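Local atomic coordinates of phospholethanolamine N-methyltransferase 2 (PDB entry 4KRI), a protein that probably catalyses S-adenosylmethionine-dependent N-methylation of phosphoethanolamine derivatives such as phosphomonomethylethanolamine, on the nematode route to phosphocholine. Residues A[348-351]-A[352-356]; A[374-377]-A[378-382]; A[207-210]-A[211-215]. All coordinates share one frame; numbering follows the deposited sequence.

Contact 1 (A[348-351]-A[352-356]); sequences YLKN and LEQIE
Asn351 and Gln354 illustrate the capping box, the reciprocal arrangement by which a helix start is closed: each side chain takes up the backbone N-H of the other residue. Asn351 sits at the N-cap, and its OD1 receives the N-H of Gln354 at 2.8 Å, the donor approaching nearly head-on to the side-chain carbonyl (174°). CG of Asn351 lies between its own backbone N and carbonyl carbon (chi1 62°), a rotation that folds the short amide back over the first turn. In return Gln354 OE1 accepts from Asn351 N at 2.9 Å, a fairly straight bond lying in the carbonyl plane. The two side chains run almost perpendicular to each other, with their amide planes turned 42° apart, and CG of Gln354 comes to 3.2 Å from Asn351 OD1. The backbone takes over from there, Ile355 N donating to Asn351 O at 3.2 Å. Lys350 crosses Gln354 at about a right angle; its CB lies 3.5 Å from Gln354 OE1, and its CD rests against Gln354 CB at 3.8 Å, so the aliphatic part of the lysine flanks the box. Glu353, beside Asn351, directs its carboxylate to His331. The cap opens helix 352-362 at the protein surface, with Ile355 packed inward on Met326 of strand 320-329 and Phe309 of helix 305-315, and Leu352 resting on Val369 of strand 367-371.

Contact 2 (A[374-377]-A[378-382]); sequences PRFK and EILLE
Arg375 and Glu378, three residues apart on helix 373-389, form a salt bridge in which NH1 meets OE2 at 2.9 Å. The carboxylate offers its anti lone pair, and its plane is turned 71° from the guanidinium, so the two groups meet through a single N-H rather than as a side-by-side pair. Ile379 lies over one guanidinium face, its CG1 3.6 Å from Arg375 CZ and above the centre of the group. The arginine reaches this place by a bend at chi2 (64°), which turns the chain along the helix. Further round the turn, Leu380 CD1 makes a CH-pi contact over the Phe376 ring, 4.0 Å from its centroid. Behind these side chains runs the regular helical backbone, with Ile379 N bonded to Arg375 O at 3.0 Å and Leu380 N to Phe376 O at 2.9 Å. Outside the helix, Gln209 takes the N-H of Arg375 NE, while Phe376 meets the rings of Tyr327, His422 and Trp424. Tyr327 lines the phosphomonomethylethanolamine pocket, and the side chain of Phe376 lies about 6 Å from the bound ligand. Together these contacts fix the rotation of the guanidinium, and the single carboxylate probably offsets part of its charge.

Contact 3 (A[207-210]-A[211-215]); sequences WNQN and LAILK
Asn210 and Leu214 pack one helical turn apart on the buried side of helix 206-215, where Asn210 ND2 lies 3.7 Å from Leu214 CD1. The amide is held by polar partners beyond the helix: ND2 donates to Gln239 and OD1 accepts from Arg296, so both ends of a buried polar group are satisfied while the leucine lies against its nitrogen. A similar pairing follows at Gln209 and Ile213, whose side chains approach at a slant. With CG trans to the backbone N (chi1 -177°) and a turn at chi2 (65°), the glutamine brings NE2 to 3.8 Å from Ile213 CG1, and its OE1 takes the N-H of Arg375 NE. Ile213 CG1 also lies 3.3 Å from Gln209 O. The solvent side, with Asn208 and Ala212, is looser. Ala212 touches the preceding turn through CB, 3.5 Å from Gln209 O, while Asn208 meets segment 211-215 mainly through its carbonyl. Trp207, though exposed, lies along Glu243 and Phe201; its O accepts from Leu211 N at 3.0 Å and also from Gln239 NE2. The side chain of Asn210 is about 5 Å from bound S-adenosylhomocysteine. The helix is lodged between helix 235-244, where Leu211 and Leu214 touch Phe244, and the strands 290-296 and 320-329, where Ile213 rests on Phe294, Arg296, Leu323 and Thr325.

Overall arrangement
Along the chain contact 3 comes first, on helix 206-215, followed by contact 1 at the start of helix 352-362 and contact 2 on helix 373-389. Contacts 2 and 3 touch although more than 150 residues separate them: their centres lie about 15 Å apart, and Arg375 NE comes to 2.8 Å from Gln209 OE1, probably a hydrogen bond. Contact 1 stands apart, its centre about 21 Å from that of contact 2 and 22 Å from that of contact 3. Strand 320-329 packs against side chains from all three. Contacts 2 and 3 thus tie helix 206-215, near the cofactor, to helix 373-389, near the phosphobase, whereas contact 1 starts a helix farther off, the Lys350 side chain about 13 Å from the cofactor.

Contact 1 (A[348-351]-A[352-356])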
loop_
_atom_site.group_PDB
_atom_site.type_symbol
_atom_site.label_atom_id
_atom_site.label_comp_id
_atom_site.label_asym_id
_atom_site.label_seq_id
_atom_site.Cartn_x
_atom_site.Cartn_y
_atom_site.Cartn_z
ATOM N N TYR A 348 -7.458 -15.817 3.563
ATOM C CA TYR A 348 -8.106 -16.599 2.512
ATOM C C TYR A 348 -7.068 -17.545 1.932
ATOM O O TYR A 348 -6.371 -17.210 0.969
ATOM C CB TYR A 348 -8.686 -15.667 1.433
ATOM C CG TYR A 348 -9.838 -14.844 1.959
ATOM C CD1 TYR A 348 -11.114 -15.376 2.020
ATOM C CD2 TYR A 348 -9.639 -13.559 2.440
ATOM C CE1 TYR A 348 -12.169 -14.643 2.518
ATOM C CE2 TYR A 348 -10.692 -12.817 2.940
ATOM C CZ TYR A 348 -11.953 -13.365 2.972
ATOM O OH TYR A 348 -13.015 -12.643 3.463
ATOM N N LEU A 349 -6.936 -18.721 2.539
ATOM C CA LEU A 349 -5.860 -19.644 2.158
ATOM C C LEU A 349 -6.200 -20.552 0.985
ATOM O O LEU A 349 -7.334 -21.037 0.850
ATOM C CB LEU A 349 -5.445 -20.516 3.345
ATOM C CG LEU A 349 -5.017 -19.786 4.616
ATOM C CD1 LEU A 349 -4.813 -20.805 5.738
ATOM C CD2 LEU A 349 -3.757 -18.952 4.376
ATOM N N LYS A 350 -5.193 -20.795 0.152
ATOM C CA LYS A 350 -5.306 -21.711 -0.976
ATOM C C LYS A 350 -4.203 -22.752 -0.891
ATOM O O LYS A 350 -3.219 -22.559 -0.168
ATOM C CB LYS A 350 -5.139 -20.946 -2.288
ATOM C CG LYS A 350 -6.135 -19.836 -2.512
ATOM C CD LYS A 350 -6.997 -20.151 -3.707
ATOM C CE LYS A 350 -7.509 -18.896 -4.374
ATOM N NZ LYS A 350 -8.513 -18.163 -3.558
ATOM N N ASN A 351 -4.354 -23.843 -1.641
ATOM C CA ASN A 351 -3.272 -24.815 -1.781
ATOM C C ASN A 351 -2.535 -24.613 -3.099
ATOM O O ASN A 351 -2.907 -23.739 -3.887
ATOM C CB ASN A 351 -3.774 -26.263 -1.610
ATOM C CG ASN A 351 -4.793 -26.666 -2.664
ATOM O OD1 ASN A 351 -4.727 -26.242 -3.814
ATOM N ND2 ASN A 351 -5.734 -27.522 -2.275
ATOM N N LEU A 352 -1.478 -25.386 -3.337
ATOM C CA LEU A 352 -0.664 -25.156 -4.531
ATOM C C LEU A 352 -1.421 -25.499 -5.811
ATOM O O LEU A 352 -1.222 -24.855 -6.856
ATOM C CB LEU A 352 0.641 -25.950 -4.464
ATOM C CG LEU A 352 1.729 -25.406 -3.532
ATOM C CD1 LEU A 352 2.955 -26.310 -3.553
ATOM C CD2 LEU A 352 2.106 -24.002 -3.924
ATOM N N GLU A 353 -2.282 -26.506 -5.723
ATOM C CA GLU A 353 -3.089 -26.920 -6.864
ATOM C C GLU A 353 -3.936 -25.747 -7.315
ATOM O O GLU A 353 -4.097 -25.503 -8.510
ATOM C CB GLU A 353 -4.010 -28.089 -6.480
ATOM C CG GLU A 353 -3.295 -29.360 -6.030
ATOM C CD GLU A 353 -4.111 -30.184 -5.034
ATOM O OE1 GLU A 353 -5.347 -30.263 -5.189
ATOM O OE2 GLU A 353 -3.515 -30.754 -4.090
ATOM N N GLN A 354 -4.490 -25.028 -6.343
ATOM C CA GLN A 354 -5.388 -23.927 -6.656
ATOM C C GLN A 354 -4.645 -22.758 -7.282
ATOM O O GLN A 354 -5.126 -22.137 -8.234
ATOM C CB GLN A 354 -6.144 -23.500 -5.397
ATOM C CG GLN A 354 -7.189 -24.529 -4.974
ATOM C CD GLN A 354 -7.765 -24.247 -3.606
ATOM O OE1 GLN A 354 -7.038 -23.918 -2.668
ATOM N NE2 GLN A 354 -9.077 -24.365 -3.486
ATOM N N ILE A 355 -3.474 -22.454 -6.732
ATOM C CA ILE A 355 -2.644 -21.382 -7.263
ATOM C C ILE A 355 -2.242 -21.690 -8.699
ATOM O O ILE A 355 -2.328 -20.828 -9.576
ATOM C CB ILE A 355 -1.408 -21.168 -6.379
ATOM C CG1 ILE A 355 -1.848 -20.672 -5.003
ATOM C CG2 ILE A 355 -0.466 -20.153 -7.013
ATOM C CD1 ILE A 355 -2.554 -19.313 -5.059
ATOM N N GLU A 356 -1.844 -22.933 -8.963
ATOM C CA GLU A 356 -1.444 -23.284 -10.325
ATOM C C GLU A 356 -2.615 -23.178 -11.313
ATOM O O GLU A 356 -2.435 -22.704 -12.433
ATOM C CB GLU A 356 -0.812 -24.676 -10.383
ATOM C CG GLU A 356 -0.159 -24.982 -11.730
ATOM C CD GLU A 356 0.650 -26.266 -11.713
ATOM O OE1 GLU A 356 0.813 -26.860 -10.623
ATOM O OE2 GLU A 356 1.127 -26.681 -12.793
#

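Contact 2 (A[374-377]-A[378-382])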
loop_
_atom_site.group_PDB
_atom_site.type_symbol
_atom_site.label_atom_id
_atom_site.label_comp_id
_atom_site.label_asym_id
_atom_site.label_seq_id
_atom_site.Cartn_x
_atom_site.Cartn_y
_atom_site.Cartn_z
ATOM N N PRO A 374 8.685 -27.221 5.158
ATOM C CA PRO A 374 9.793 -27.629 6.032
ATOM C C PRO A 374 10.755 -26.498 6.390
ATOM O O PRO A 374 11.260 -26.490 7.513
ATOM C CB PRO A 374 10.516 -28.693 5.202
ATOM C CG PRO A 374 9.427 -29.298 4.364
ATOM C CD PRO A 374 8.559 -28.121 3.993
ATOM N N ARG A 375 11.013 -25.572 5.468
ATOM C CA ARG A 375 11.821 -24.403 5.798
ATOM C C ARG A 375 11.087 -23.484 6.787
ATOM O O ARG A 375 11.692 -22.949 7.711
ATOM C CB ARG A 375 12.204 -23.636 4.523
ATOM C CG ARG A 375 12.991 -22.358 4.780
ATOM C CD ARG A 375 14.343 -22.622 5.425
ATOM N NE ARG A 375 15.004 -21.356 5.742
ATOM C CZ ARG A 375 15.686 -21.121 6.859
ATOM N NH1 ARG A 375 15.807 -22.067 7.779
ATOM N NH2 ARG A 375 16.242 -19.930 7.057
ATOM N N PHE A 376 9.783 -23.315 6.588
ATOM C CA PHE A 376 8.956 -22.510 7.479
ATOM C C PHE A 376 9.083 -23.027 8.910
ATOM O O PHE A 376 9.227 -22.241 9.847
ATOM C CB PHE A 376 7.496 -22.575 7.020
ATOM C CG PHE A 376 6.576 -21.622 7.740
ATOM C CD1 PHE A 376 6.959 -20.314 7.992
ATOM C CD2 PHE A 376 5.311 -22.033 8.135
ATOM C CE1 PHE A 376 6.106 -19.441 8.646
ATOM C CE2 PHE A 376 4.450 -21.156 8.785
ATOM C CZ PHE A 376 4.852 -19.862 9.039
ATOM N N LYS A 377 9.051 -24.348 9.066
ATOM C CA LYS A 377 9.183 -24.965 10.391
ATOM C C LYS A 377 10.530 -24.613 11.037
ATOM O O LYS A 377 10.573 -24.224 12.204
ATOM C CB LYS A 377 8.986 -26.486 10.333
ATOM C CG LYS A 377 9.074 -27.173 11.704
ATOM C CD LYS A 377 8.792 -28.673 11.601
ATOM C CE LYS A 377 9.359 -29.412 12.824
ATOM N NZ LYS A 377 8.885 -30.811 12.947
ATOM N N GLU A 378 11.617 -24.720 10.270
ATOM C CA GLU A 378 12.948 -24.365 10.772
ATOM C C GLU A 378 12.993 -22.907 11.229
ATOM O O GLU A 378 13.557 -22.593 12.278
ATOM C CB GLU A 378 14.023 -24.571 9.694
ATOM C CG GLU A 378 14.104 -25.957 9.074
ATOM C CD GLU A 378 15.156 -26.033 7.964
ATOM O OE1 GLU A 378 15.448 -27.153 7.486
ATOM O OE2 GLU A 378 15.692 -24.969 7.573
ATOM N N ILE A 379 12.401 -22.028 10.426
ATOM C CA ILE A 379 12.375 -20.604 10.731
ATOM C C ILE A 379 11.611 -20.327 12.030
ATOM O O ILE A 379 12.073 -19.554 12.877
ATOM C CB ILE A 379 11.773 -19.785 9.560
ATOM C CG1 ILE A 379 12.735 -19.782 8.365
ATOM C CG2 ILE A 379 11.498 -18.362 10.002
ATOM C CD1 ILE A 379 12.119 -19.330 7.045
ATOM N N LEU A 380 10.458 -20.972 12.199
ATOM C CA LEU A 380 9.656 -20.764 13.405
ATOM C C LEU A 380 10.433 -21.183 14.645
ATOM O O LEU A 380 10.396 -20.499 15.674
ATOM C CB LEU A 380 8.336 -21.535 13.325
ATOM C CG LEU A 380 7.283 -21.042 12.326
ATOM C CD1 LEU A 380 6.194 -22.089 12.165
ATOM C CD2 LEU A 380 6.678 -19.734 12.789
ATOM N N LEU A 381 11.153 -22.295 14.540
ATOM C CA LEU A 381 11.952 -22.796 15.663
ATOM C C LEU A 381 13.098 -21.855 16.041
ATOM O O LEU A 381 13.355 -21.621 17.226
ATOM C CB LEU A 381 12.522 -24.181 15.348
ATOM C CG LEU A 381 11.492 -25.308 15.269
ATOM C CD1 LEU A 381 12.123 -26.600 14.768
ATOM C CD2 LEU A 381 10.864 -25.518 16.632
ATOM N N GLU A 382 13.794 -21.348 15.027
ATOM C CA GLU A 382 14.911 -20.428 15.225
ATOM C C GLU A 382 14.399 -19.123 15.806
ATOM O O GLU A 382 14.938 -18.604 16.786
ATOM C CB GLU A 382 15.610 -20.168 13.889
ATOM C CG GLU A 382 16.766 -19.176 13.950
ATOM C CD GLU A 382 17.611 -19.183 12.683
ATOM O OE1 GLU A 382 17.226 -19.871 11.710
ATOM O OE2 GLU A 382 18.663 -18.504 12.663
#

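Contact 3 (A[207-210]-A[211-215])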
loop_
_atom_site.group_PDB
_atom_site.type_symbol
_atom_site.label_atom_id
_atom_site.label_comp_id
_atom_site.label_asym_id
_atom_site.label_seq_id
_atom_site.Cartn_x
_atom_site.Cartn_y
_atom_site.Cartn_z
ATOM N N TRP A 207 16.138 -10.841 6.836
ATOM C CA TRP A 207 16.994 -10.423 5.711
ATOM C C TRP A 207 17.567 -11.624 4.950
ATOM O O TRP A 207 17.492 -11.686 3.730
ATOM C CB TRP A 207 18.141 -9.537 6.220
ATOM C CG TRP A 207 19.259 -9.301 5.202
ATOM C CD1 TRP A 207 20.265 -10.170 4.857
ATOM C CD2 TRP A 207 19.485 -8.111 4.445
ATOM N NE1 TRP A 207 21.084 -9.595 3.917
ATOM C CE2 TRP A 207 20.632 -8.330 3.648
ATOM C CE3 TRP A 207 18.828 -6.886 4.354
ATOM C CZ2 TRP A 207 21.127 -7.365 2.771
ATOM C CZ3 TRP A 207 19.321 -5.930 3.487
ATOM C CH2 TRP A 207 20.462 -6.172 2.708
ATOM N N ASN A 208 18.143 -12.580 5.669
ATOM C CA ASN A 208 18.771 -13.713 5.005
ATOM C C ASN A 208 17.772 -14.529 4.196
ATOM O O ASN A 208 18.093 -15.024 3.114
ATOM C CB ASN A 208 19.471 -14.622 6.013
ATOM C CG ASN A 208 20.720 -14.001 6.586
ATOM O OD1 ASN A 208 21.344 -13.148 5.952
ATOM N ND2 ASN A 208 21.108 -14.438 7.779
ATOM N N GLN A 209 16.561 -14.688 4.718
ATOM C CA GLN A 209 15.589 -15.511 4.008
ATOM C C GLN A 209 15.071 -14.773 2.791
ATOM O O GLN A 209 14.902 -15.365 1.726
ATOM C CB GLN A 209 14.422 -15.918 4.904
ATOM C CG GLN A 209 13.419 -16.836 4.211
ATOM C CD GLN A 209 14.010 -18.197 3.840
ATOM O OE1 GLN A 209 14.686 -18.831 4.646
ATOM N NE2 GLN A 209 13.742 -18.653 2.615
ATOM N N ASN A 210 14.810 -13.484 2.942
ATOM C CA ASN A 210 14.340 -12.726 1.794
ATOM C C ASN A 210 15.363 -12.711 0.662
ATOM O O ASN A 210 14.998 -12.732 -0.515
ATOM C CB ASN A 210 13.930 -11.309 2.177
ATOM C CG ASN A 210 13.028 -10.689 1.144
ATOM O OD1 ASN A 210 11.883 -11.120 0.978
ATOM N ND2 ASN A 210 13.543 -9.706 0.415
ATOM N N LEU A 211 16.645 -12.705 1.006
ATOM C CA LEU A 211 17.670 -12.715 -0.034
ATOM C C LEU A 211 17.645 -14.039 -0.791
ATOM O O LEU A 211 17.798 -14.073 -2.012
ATOM C CB LEU A 211 19.060 -12.479 0.560
ATOM C CG LEU A 211 20.206 -12.411 -0.447
ATOM C CD1 LEU A 211 20.037 -11.190 -1.349
ATOM C CD2 LEU A 211 21.546 -12.366 0.266
ATOM N N ALA A 212 17.452 -15.130 -0.061
ATOM C CA ALA A 212 17.383 -16.450 -0.678
ATOM C C ALA A 212 16.188 -16.527 -1.631
ATOM O O ALA A 212 16.290 -17.097 -2.713
ATOM C CB ALA A 212 17.301 -17.532 0.395
ATOM N N ILE A 213 15.064 -15.930 -1.235
ATOM C CA ILE A 213 13.876 -15.906 -2.089
ATOM C C ILE A 213 14.098 -15.054 -3.341
ATOM O O ILE A 213 13.740 -15.464 -4.449
ATOM C CB ILE A 213 12.648 -15.411 -1.304
ATOM C CG1 ILE A 213 12.385 -16.374 -0.148
ATOM C CG2 ILE A 213 11.420 -15.299 -2.194
ATOM C CD1 ILE A 213 11.145 -16.086 0.600
ATOM N N LEU A 214 14.703 -13.879 -3.181
ATOM C CA LEU A 214 14.963 -13.008 -4.331
ATOM C C LEU A 214 15.824 -13.686 -5.389
ATOM O O LEU A 214 15.647 -13.462 -6.589
ATOM C CB LEU A 214 15.654 -11.719 -3.890
ATOM C CG LEU A 214 14.724 -10.717 -3.219
ATOM C CD1 LEU A 214 15.522 -9.497 -2.737
ATOM C CD2 LEU A 214 13.617 -10.294 -4.182
ATOM N N LYS A 215 16.756 -14.516 -4.948
ATOM C CA LYS A 215 17.627 -15.216 -5.880
ATOM C C LYS A 215 16.877 -16.214 -6.761
ATOM O O LYS A 215 17.353 -16.581 -7.830
ATOM C CB LYS A 215 18.764 -15.913 -5.124
ATOM C CG LYS A 215 19.859 -14.931 -4.692
ATOM C CD LYS A 215 20.924 -15.610 -3.830
ATOM C CE LYS A 215 21.945 -14.590 -3.322
ATOM N NZ LYS A 215 22.952 -15.210 -2.408
#